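Local coordinates for 5-carboxyvanillate decarboxylase (Sphingobium sp. SYK-6, PDB 4ICM), which probably removes a carboxyl group from 5-carboxyvanillate as a manganese-dependent decarboxylase of the amidohydrolase superfamily, at residues Pro47-Arg52 / Asp297-Pro302. Sequence-based numbering, arbitrary orientation.
With MN (manganese (II) ion), chain I.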
loop_
_atom_site.group_PDB
_atom_site.type_symbol
_atom_site.label_atom_id
_atom_site.label_comp_id
_atom_site.label_asym_id
_atom_site.label_seq_id
_atom_site.Cartn_x
_atom_site.Cartn_y
_atom_site.Cartn_z
ATOM N N PRO A 47 13.357 26.847 1.891
ATOM C CA PRO A 47 13.042 28.235 2.240
ATOM C C PRO A 47 12.059 28.922 1.300
ATOM O O PRO A 47 11.415 29.891 1.717
ATOM C CB PRO A 47 14.406 28.942 2.171
ATOM C CG PRO A 47 15.357 27.966 1.521
ATOM C CD PRO A 47 14.592 26.752 1.099
ATOM N N ALA A 48 11.958 28.448 0.062
ATOM C CA ALA A 48 11.069 29.052 -0.926
ATOM C C ALA A 48 9.640 28.517 -0.835
ATOM O O ALA A 48 8.712 29.087 -1.421
ATOM C CB ALA A 48 11.617 28.827 -2.322
ATOM N N MET A 49 9.466 27.425 -0.100
ATOM C CA MET A 49 8.187 26.723 -0.100
ATOM C C MET A 49 7.052 27.564 0.487
ATOM O O MET A 49 5.996 27.655 -0.122
ATOM C CB MET A 49 8.304 25.355 0.580
ATOM C CG MET A 49 7.077 24.478 0.416
ATOM S SD MET A 49 6.616 24.200 -1.314
ATOM C CE MET A 49 8.134 23.489 -1.948
ATOM N N ILE A 50 7.271 28.195 1.643
ATOM C CA ILE A 50 6.253 29.065 2.234
ATOM C C ILE A 50 5.726 30.108 1.238
ATOM O O ILE A 50 4.511 30.321 1.131
ATOM C CB ILE A 50 6.756 29.761 3.523
ATOM C CG1 ILE A 50 6.852 28.747 4.671
ATOM C CG2 ILE A 50 5.832 30.907 3.910
ATOM C CD1 ILE A 50 7.305 29.345 5.999
ATOM N N GLY A 51 6.637 30.728 0.491
ATOM C CA GLY A 51 6.258 31.699 -0.521
ATOM C C GLY A 51 5.393 31.100 -1.617
ATOM O O GLY A 51 4.411 31.704 -2.046
ATOM N N ARG A 52 5.745 29.898 -2.058
ATOM C CA ARG A 52 5.040 29.265 -3.167
ATOM C C ARG A 52 3.660 28.811 -2.723
ATOM O O ARG A 52 2.679 28.953 -3.458
ATOM C CB ARG A 52 5.838 28.075 -3.705
ATOM C CG ARG A 52 7.211 28.435 -4.237
ATOM C CD ARG A 52 7.281 28.240 -5.744
ATOM N NE ARG A 52 7.251 26.829 -6.108
ATOM C CZ ARG A 52 6.763 26.361 -7.254
ATOM N NH1 ARG A 52 6.249 27.194 -8.154
ATOM N NH2 ARG A 52 6.784 25.057 -7.495
ATOM N N ASP A 297 -1.274 18.693 -7.675
ATOM C CA ASP A 297 -0.507 18.646 -6.420
ATOM C C ASP A 297 0.551 19.753 -6.402
ATOM O O ASP A 297 1.670 19.554 -5.930
ATOM C CB ASP A 297 0.148 17.275 -6.185
ATOM C CG ASP A 297 0.132 16.853 -4.726
ATOM O OD1 ASP A 297 -0.237 17.684 -3.866
ATOM O OD2 ASP A 297 0.502 15.684 -4.449
ATOM N N TYR A 298 0.184 20.910 -6.949
ATOM C CA TYR A 298 1.012 22.098 -6.914
ATOM C C TYR A 298 1.017 22.573 -5.463
ATOM O O TYR A 298 0.011 22.437 -4.771
ATOM C CB TYR A 298 0.392 23.167 -7.823
ATOM C CG TYR A 298 1.157 24.460 -7.879
ATOM C CD1 TYR A 298 2.232 24.616 -8.743
ATOM C CD2 TYR A 298 0.811 25.531 -7.061
ATOM C CE1 TYR A 298 2.949 25.810 -8.796
ATOM C CE2 TYR A 298 1.521 26.736 -7.108
ATOM C CZ TYR A 298 2.584 26.868 -7.981
ATOM O OH TYR A 298 3.295 28.043 -8.039
ATOM N N PRO A 299 2.140 23.124 -4.986
ATOM C CA PRO A 299 3.409 23.396 -5.668
ATOM C C PRO A 299 4.448 22.291 -5.516
ATOM O O PRO A 299 5.604 22.473 -5.901
ATOM C CB PRO A 299 3.901 24.661 -4.957
ATOM C CG PRO A 299 3.426 24.477 -3.556
ATOM C CD PRO A 299 2.076 23.785 -3.668
ATOM N N TYR A 300 4.042 21.160 -4.954
ATOM C CA TYR A 300 4.951 20.045 -4.753
ATOM C C TYR A 300 5.237 19.362 -6.077
ATOM O O TYR A 300 6.250 18.689 -6.226
ATOM C CB TYR A 300 4.368 19.068 -3.727
ATOM C CG TYR A 300 4.066 19.745 -2.410
ATOM C CD1 TYR A 300 5.080 20.000 -1.489
ATOM C CD2 TYR A 300 2.774 20.160 -2.099
ATOM C CE1 TYR A 300 4.814 20.635 -0.283
ATOM C CE2 TYR A 300 2.496 20.796 -0.893
ATOM C CZ TYR A 300 3.518 21.033 0.008
ATOM O OH TYR A 300 3.242 21.665 1.205
ATOM N N GLN A 301 4.332 19.544 -7.035
ATOM C CA GLN A 301 4.525 19.071 -8.405
ATOM C C GLN A 301 4.325 20.244 -9.353
ATOM O O GLN A 301 3.502 21.126 -9.077
ATOM C CB GLN A 301 3.511 17.981 -8.760
ATOM C CG GLN A 301 3.438 16.819 -7.782
ATOM C CD GLN A 301 3.972 15.541 -8.380
ATOM O OE1 GLN A 301 4.295 15.485 -9.572
ATOM N NE2 GLN A 301 4.066 14.506 -7.561
ATOM N N PRO A 302 5.059 20.259 -10.483
ATOM C CA PRO A 302 4.893 21.348 -11.460
ATOM C C PRO A 302 3.651 21.149 -12.317
ATOM O O PRO A 302 3.249 20.009 -12.556
ATOM C CB PRO A 302 6.151 21.233 -12.322
ATOM C CG PRO A 302 6.514 19.781 -12.254
ATOM C CD PRO A 302 6.133 19.326 -10.866
HETATM MN MN MN I . -0.977 17.148 -1.886
HETATM O O HOH W 1 2.852 29.743 -5.954
HETATM O O HOH W 2 0.399 15.404 -1.358
HETATM O O HOH W 3 -2.070 19.217 -2.102
HETATM O O HOH W 4 0.690 18.212 -0.929
#
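In this amidohydrolase barrel, the loop that follows the eighth strand and carries the manganese ligand Asp297 packs through Tyr298, Pro299 and Tyr300 on Met49 and Arg52 of helix 49-54. Asp297 OD1 lies 2.2 Å from the manganese, which Glu8 and His174 also bind. Pro299, entered through a cis peptide bond, is central: its CB sits over one face of the Arg52 guanidinium and over the centre of the Tyr298 ring, 3.7 Å above each plane, while its CG meets Met49 SD at 3.9 Å. With CG anti to the backbone N (chi1 -170°) and a bend at chi2 (56°), that sulfur comes obliquely to the CE1 side of the Tyr300 ring, 4.7 Å from its centroid, a Met-aromatic contact. The Arg52 guanidinium stands 77° to the Tyr298 ring; NH1 approaches OH to 3.1 Å at a poor hydrogen-bonding angle, and its firm partner is Glu59, in a salt bridge. A water donates to Arg52 O at 2.6 Å and accepts from Tyr298 OH at 2.7 Å. Replacing Arg52 by an alanine would probably leave Glu59 without this charged mate. Mainly nonpolar contacts thus hold the metal-bearing loop to the helix, while Glu59 anchors the guanidinium from outside both segments.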